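Local coordinates for protein restriction endonuclease r.bpuji (Bacillus pumilus, PDB 2VLA) that probably cuts DNA as a restriction endonuclease, this chain being its recognition domain, which binds the cognate DNA, at residues K107-M119 with K128-Y140. Residues are numbered along the deposited sequence; the frame is centred on the assembly and turned at random. Where two conformers were deposited one is given.
With nucleotides of chain B.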
loop_
_atom_site.group_PDB
_atom_site.type_symbol
_atom_site.label_atom_id
_atom_site.label_comp_id
_atom_site.label_asym_id
_atom_site.label_seq_id
_atom_site.Cartn_x
_atom_site.Cartn_y
_atom_site.Cartn_z
ATOM N N LYS A 107 -8.589 -5.147 -3.440
ATOM C CA LYS A 107 -8.774 -5.919 -2.193
ATOM C C LYS A 107 -7.533 -6.746 -1.920
ATOM O O LYS A 107 -7.032 -6.777 -0.795
ATOM C CB LYS A 107 -9.994 -6.840 -2.293
ATOM C CG LYS A 107 -11.333 -6.148 -2.043
ATOM C CD LYS A 107 -12.509 -7.098 -2.269
ATOM C CE LYS A 107 -13.866 -6.415 -1.982
ATOM N NZ LYS A 107 -14.410 -5.695 -3.148
ATOM N N ASP A 108 -7.029 -7.407 -2.953
ATOM C CA ASP A 108 -5.880 -8.290 -2.808
ATOM C C ASP A 108 -4.620 -7.503 -2.449
ATOM O O ASP A 108 -3.846 -7.922 -1.591
ATOM C CB ASP A 108 -5.663 -9.085 -4.097
ATOM C CG ASP A 108 -4.601 -10.162 -3.948
ATOM O OD1 ASP A 108 -4.861 -11.171 -3.208
ATOM O OD2 ASP A 108 -3.504 -10.009 -4.532
ATOM N N ILE A 109 -4.408 -6.366 -3.109
ATOM C CA ILE A 109 -3.344 -5.468 -2.729
ATOM C C ILE A 109 -3.429 -5.091 -1.234
ATOM O O ILE A 109 -2.416 -5.138 -0.515
ATOM C CB ILE A 109 -3.348 -4.205 -3.629
ATOM C CG1 ILE A 109 -2.726 -4.560 -4.995
ATOM C CG2 ILE A 109 -2.633 -3.038 -2.960
ATOM C CD1 ILE A 109 -2.851 -3.449 -6.089
ATOM N N CYS A 110 -4.627 -4.766 -0.762
ATOM C CA CYS A 110 -4.803 -4.327 0.613
ATOM C C CYS A 110 -4.568 -5.501 1.560
ATOM O O CYS A 110 -3.990 -5.331 2.645
ATOM C CB CYS A 110 -6.192 -3.735 0.830
ATOM S SG CYS A 110 -6.428 -2.105 0.054
ATOM N N PHE A 111 -4.960 -6.691 1.134
ATOM C CA PHE A 111 -4.773 -7.903 1.952
ATOM C C PHE A 111 -3.299 -8.217 2.159
ATOM O O PHE A 111 -2.891 -8.681 3.259
ATOM C CB PHE A 111 -5.474 -9.065 1.302
ATOM C CG PHE A 111 -5.430 -10.318 2.134
ATOM C CD1 PHE A 111 -6.253 -10.466 3.264
ATOM C CD2 PHE A 111 -4.521 -11.301 1.858
ATOM C CE1 PHE A 111 -6.162 -11.604 4.073
ATOM C CE2 PHE A 111 -4.439 -12.439 2.667
ATOM C CZ PHE A 111 -5.272 -12.568 3.771
ATOM N N LYS A 112 -2.501 -8.033 1.114
ATOM C CA LYS A 112 -1.094 -8.404 1.105
ATOM C C LYS A 112 -0.126 -7.333 1.586
ATOM O O LYS A 112 1.014 -7.637 1.945
ATOM C CB LYS A 112 -0.680 -8.856 -0.290
ATOM C CG LYS A 112 -1.390 -10.120 -0.751
ATOM C CD LYS A 112 -0.599 -11.359 -0.465
ATOM C CE LYS A 112 -1.180 -12.564 -1.201
ATOM N NZ LYS A 112 -0.521 -12.805 -2.535
ATOM N N PHE A 113 -0.544 -6.077 1.557
ATOM C CA PHE A 113 0.341 -4.979 1.890
ATOM C C PHE A 113 0.822 -5.134 3.334
ATOM O O PHE A 113 0.065 -5.585 4.205
ATOM C CB PHE A 113 -0.370 -3.610 1.707
ATOM C CG PHE A 113 0.422 -2.593 0.877
ATOM C CD1 PHE A 113 1.590 -2.041 1.337
ATOM C CD2 PHE A 113 -0.047 -2.179 -0.333
ATOM C CE1 PHE A 113 2.272 -1.089 0.589
ATOM C CE2 PHE A 113 0.618 -1.216 -1.058
ATOM C CZ PHE A 113 1.760 -0.686 -0.598
ATOM N N GLN A 114 2.029 -4.666 3.597
ATOM C CA GLN A 114 2.557 -4.616 4.923
ATOM C C GLN A 114 3.712 -3.666 4.965
ATOM O O GLN A 114 4.246 -3.269 3.897
ATOM C CB GLN A 114 3.035 -6.017 5.337
ATOM C CG GLN A 114 3.991 -6.610 4.339
ATOM C CD GLN A 114 4.682 -7.863 4.874
ATOM O OE1 GLN A 114 4.080 -8.936 4.927
ATOM N NE2 GLN A 114 5.945 -7.727 5.257
ATOM N N PHE A 115 4.132 -3.303 6.181
ATOM C CA PHE A 115 5.431 -2.681 6.402
ATOM C C PHE A 115 6.194 -3.590 7.388
ATOM O O PHE A 115 5.592 -4.109 8.331
ATOM C CB PHE A 115 5.301 -1.313 7.043
ATOM C CG PHE A 115 4.496 -0.300 6.230
ATOM C CD1 PHE A 115 4.904 0.115 4.951
ATOM C CD2 PHE A 115 3.359 0.249 6.759
ATOM C CE1 PHE A 115 4.175 1.131 4.233
ATOM C CE2 PHE A 115 2.633 1.265 6.037
ATOM C CZ PHE A 115 3.057 1.662 4.775
ATOM N N PRO A 116 7.501 -3.798 7.164
ATOM C CA PRO A 116 8.263 -3.352 6.007
ATOM C C PRO A 116 7.917 -4.154 4.782
ATOM O O PRO A 116 7.189 -5.148 4.866
ATOM C CB PRO A 116 9.750 -3.628 6.425
ATOM C CG PRO A 116 9.691 -3.997 7.886
ATOM C CD PRO A 116 8.337 -4.577 8.099
ATOM N N ASN A 117 8.437 -3.734 3.636
ATOM C CA ASN A 117 8.216 -4.440 2.417
ATOM C C ASN A 117 9.355 -4.239 1.416
ATOM O O ASN A 117 10.287 -3.444 1.651
ATOM C CB ASN A 117 6.866 -4.016 1.811
ATOM C CG ASN A 117 6.837 -2.538 1.431
ATOM O OD1 ASN A 117 7.677 -2.084 0.648
ATOM N ND2 ASN A 117 5.911 -1.768 2.042
ATOM N N GLY A 118 9.278 -4.937 0.298
ATOM C CA GLY A 118 10.300 -4.843 -0.734
ATOM C C GLY A 118 9.946 -3.929 -1.876
ATOM O O GLY A 118 10.572 -3.983 -2.931
ATOM N N MET A 119 8.977 -3.047 -1.666
ATOM C CA MET A 119 8.719 -1.956 -2.650
ATOM C C MET A 119 9.699 -0.809 -2.480
ATOM O O MET A 119 10.022 -0.094 -3.451
ATOM C CB MET A 119 7.302 -1.426 -2.512
ATOM C CG MET A 119 6.272 -2.434 -2.761
ATOM S SD MET A 119 4.710 -1.695 -2.985
ATOM C CE MET A 119 3.636 -3.005 -2.713
ATOM N N LYS A 128 13.100 1.285 8.164
ATOM C CA LYS A 128 11.877 0.736 8.713
ATOM C C LYS A 128 12.171 -0.486 9.583
ATOM O O LYS A 128 11.632 -0.624 10.664
ATOM C CB LYS A 128 10.889 0.409 7.592
ATOM C CG LYS A 128 10.342 1.658 6.942
ATOM C CD LYS A 128 9.394 1.380 5.793
ATOM C CE LYS A 128 9.041 2.687 5.069
ATOM N NZ LYS A 128 8.150 2.486 3.918
ATOM N N VAL A 129 13.084 -1.323 9.129
ATOM C CA VAL A 129 13.539 -2.446 9.929
ATOM C C VAL A 129 14.239 -1.944 11.212
ATOM O O VAL A 129 14.018 -2.489 12.324
ATOM C CB VAL A 129 14.475 -3.352 9.116
ATOM C CG1 VAL A 129 15.263 -4.277 10.026
ATOM C CG2 VAL A 129 13.669 -4.152 8.075
ATOM N N GLY A 130 15.037 -0.891 11.086
ATOM C CA GLY A 130 15.743 -0.326 12.258
ATOM C C GLY A 130 14.767 0.207 13.300
ATOM O O GLY A 130 15.048 0.189 14.497
ATOM N N ALA A 131 13.605 0.659 12.835
ATOM C CA ALA A 131 12.569 1.203 13.707
ATOM C C ALA A 131 11.618 0.103 14.252
ATOM O O ALA A 131 10.681 0.398 14.987
ATOM C CB ALA A 131 11.764 2.287 12.951
ATOM N N LYS A 132 11.863 -1.147 13.856
ATOM C CA LYS A 132 11.068 -2.276 14.309
ATOM C C LYS A 132 9.621 -2.172 13.853
ATOM O O LYS A 132 8.717 -2.586 14.529
ATOM C CB LYS A 132 11.135 -2.384 15.819
ATOM C CG LYS A 132 12.573 -2.603 16.354
ATOM N N ILE A 133 9.411 -1.626 12.675
ATOM C CA ILE A 133 8.072 -1.550 12.146
ATOM C C ILE A 133 7.624 -2.945 11.675
ATOM O O ILE A 133 8.409 -3.699 11.093
ATOM C CB ILE A 133 7.986 -0.504 11.022
ATOM C CG1 ILE A 133 8.140 0.915 11.611
ATOM C CG2 ILE A 133 6.660 -0.626 10.276
ATOM C CD1 ILE A 133 8.217 2.052 10.556
ATOM N N GLN A 134 6.384 -3.302 12.005
ATOM C CA GLN A 134 5.788 -4.591 11.581
ATOM C C GLN A 134 4.289 -4.528 11.720
ATOM O O GLN A 134 3.752 -4.558 12.812
ATOM C CB GLN A 134 6.345 -5.813 12.349
ATOM C CG GLN A 134 6.824 -5.567 13.681
ATOM C CD GLN A 134 7.390 -6.848 14.327
ATOM O OE1 GLN A 134 7.369 -7.945 13.724
ATOM N NE2 GLN A 134 7.872 -6.722 15.560
ATOM N N ILE A 135 3.607 -4.386 10.587
ATOM C CA ILE A 135 2.181 -4.210 10.599
ATOM C C ILE A 135 1.558 -4.573 9.255
ATOM O O ILE A 135 2.157 -4.353 8.197
ATOM C CB ILE A 135 1.817 -2.740 10.956
ATOM C CG1 ILE A 135 0.349 -2.634 11.380
ATOM C CG2 ILE A 135 2.142 -1.794 9.779
ATOM C CD1 ILE A 135 0.067 -3.205 12.767
ATOM N N ARG A 136 0.357 -5.132 9.310
ATOM C CA ARG A 136 -0.509 -5.238 8.146
ATOM C C ARG A 136 -1.491 -4.091 8.228
ATOM O O ARG A 136 -2.479 -4.148 8.944
ATOM C CB ARG A 136 -1.288 -6.569 8.180
ATOM C CG ARG A 136 -0.419 -7.823 8.315
ATOM C CD ARG A 136 -1.271 -9.050 8.182
ATOM N NE ARG A 136 -0.527 -10.256 8.486
ATOM C CZ ARG A 136 -0.796 -11.437 7.965
ATOM N NH1 ARG A 136 -1.781 -11.570 7.085
ATOM N NH2 ARG A 136 -0.094 -12.491 8.342
ATOM N N GLN A 137 -1.205 -2.996 7.503
ATOM C CA GLN A 137 -1.873 -1.742 7.823
ATOM C C GLN A 137 -3.337 -1.706 7.394
ATOM O O GLN A 137 -4.144 -1.057 8.044
ATOM C CB GLN A 137 -1.113 -0.527 7.240
ATOM C CG GLN A 137 -1.202 -0.315 5.722
ATOM C CD GLN A 137 -0.096 -1.003 4.945
ATOM O OE1 GLN A 137 0.337 -2.116 5.280
ATOM N NE2 GLN A 137 0.339 -0.368 3.862
ATOM N N PHE A 138 -3.706 -2.466 6.381
ATOM C CA PHE A 138 -5.102 -2.409 5.929
ATOM C C PHE A 138 -6.072 -3.195 6.834
ATOM O O PHE A 138 -7.081 -2.663 7.268
ATOM C CB PHE A 138 -5.218 -2.776 4.449
ATOM C CG PHE A 138 -4.632 -1.729 3.546
ATOM C CD1 PHE A 138 -5.219 -0.494 3.475
ATOM C CD2 PHE A 138 -3.473 -1.934 2.885
ATOM C CE1 PHE A 138 -4.672 0.543 2.632
ATOM C CE2 PHE A 138 -2.903 -0.933 2.068
ATOM C CZ PHE A 138 -3.533 0.316 1.955
ATOM N N PRO A 139 -5.704 -4.438 7.228
ATOM C CA PRO A 139 -6.458 -5.029 8.311
ATOM C C PRO A 139 -6.574 -4.099 9.535
ATOM O O PRO A 139 -7.643 -3.974 10.124
ATOM C CB PRO A 139 -5.657 -6.299 8.623
ATOM C CG PRO A 139 -5.092 -6.684 7.297
ATOM C CD PRO A 139 -4.719 -5.369 6.659
ATOM N N TYR A 140 -5.480 -3.457 9.900
ATOM C CA TYR A 140 -5.473 -2.631 11.064
ATOM C C TYR A 140 -6.436 -1.424 10.923
ATOM O O TYR A 140 -7.220 -1.120 11.807
ATOM C CB TYR A 140 -4.050 -2.163 11.400
ATOM C CG TYR A 140 -3.927 -1.609 12.794
ATOM C CD1 TYR A 140 -4.207 -0.292 13.047
ATOM C CD2 TYR A 140 -3.584 -2.436 13.890
ATOM C CE1 TYR A 140 -4.138 0.216 14.283
ATOM C CE2 TYR A 140 -3.515 -1.920 15.138
ATOM C CZ TYR A 140 -3.795 -0.596 15.347
ATOM O OH TYR A 140 -3.749 -0.009 16.585
ATOM P P DC B 5 11.652 0.410 -8.614
ATOM O OP1 DC B 5 11.682 -0.994 -9.073
ATOM O OP2 DC B 5 10.701 1.344 -9.232
ATOM O "O5'" DC B 5 11.530 0.383 -7.016
ATOM C "C5'" DC B 5 10.725 1.299 -6.321
ATOM C "C4'" DC B 5 11.548 2.159 -5.406
ATOM O "O4'" DC B 5 12.500 2.934 -6.193
ATOM C "C3'" DC B 5 10.763 3.174 -4.607
ATOM O "O3'" DC B 5 11.463 3.479 -3.399
ATOM C "C2'" DC B 5 10.724 4.334 -5.609
ATOM C "C1'" DC B 5 12.176 4.310 -6.076
ATOM N N1 DC B 5 12.404 5.005 -7.345
ATOM C C2 DC B 5 13.244 6.126 -7.401
ATOM O O2 DC B 5 13.844 6.487 -6.369
ATOM N N3 DC B 5 13.403 6.769 -8.599
ATOM C C4 DC B 5 12.754 6.351 -9.672
ATOM N N4 DC B 5 12.944 7.016 -10.827
ATOM C C5 DC B 5 11.880 5.245 -9.649
ATOM C C6 DC B 5 11.743 4.596 -8.472
HETATM O O HOH W 1 -2.380 -4.557 4.759
HETATM O O HOH W 2 -3.732 -9.903 5.652
#
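A single antiparallel beta bridge, Phe115 with Ile135, joins the two extended links of this DNA-recognition domain, one leaving helix 102-112 and the other running into helix 137-150. The pair is hydrogen-bonded in both directions: Phe115 N gives to Ile135 O at 3.0 Å, and Ile135 N returns a bond to Phe115 O. Beside it, Phe115 O also receives a CA-H contact from Gln134. With chi1 at -60°, the Phe115 ring is set beside its own backbone N, where one face takes the Gln137 amide, stacked with its plane only 19° from the ring's. Ile135 CG2 meets the rim at Phe115 CD2, while Ile133 CG2 packs on Phe115 CB, 3.6 Å away; beta-branched residues suit this extended backbone, and their methyls pack on Phe115, that of Ile133 on CB and that of Ile135 at the ring edge. A serine in place of Phe115 would probably keep the bridge but leave the Gln137 amide without its stacking surface and open a gap next to Ile133 and Ile135. Gln137 suits its place because its flat amide can lie against an aromatic face while the polar end bonds to Gln213 of helix 203-219. Pro116, after a cis peptide bond, brings CD to 3.1 Å from Ile133 O and CG against Val129 CG2. At the helix ends, Phe138 and Phe113 form an offset edge-to-face pair, the edge of Phe138 toward the face of Phe113, with the planes 71° apart. Cys110, whose short side chain puts its sulfur over the centre of the Phe138 ring, has SG 3.9 Å from the centroid. One water ties the two helix ends together, donating to Cys110 O and Phe113 O and accepting from Phe138 N at 3.0 Å.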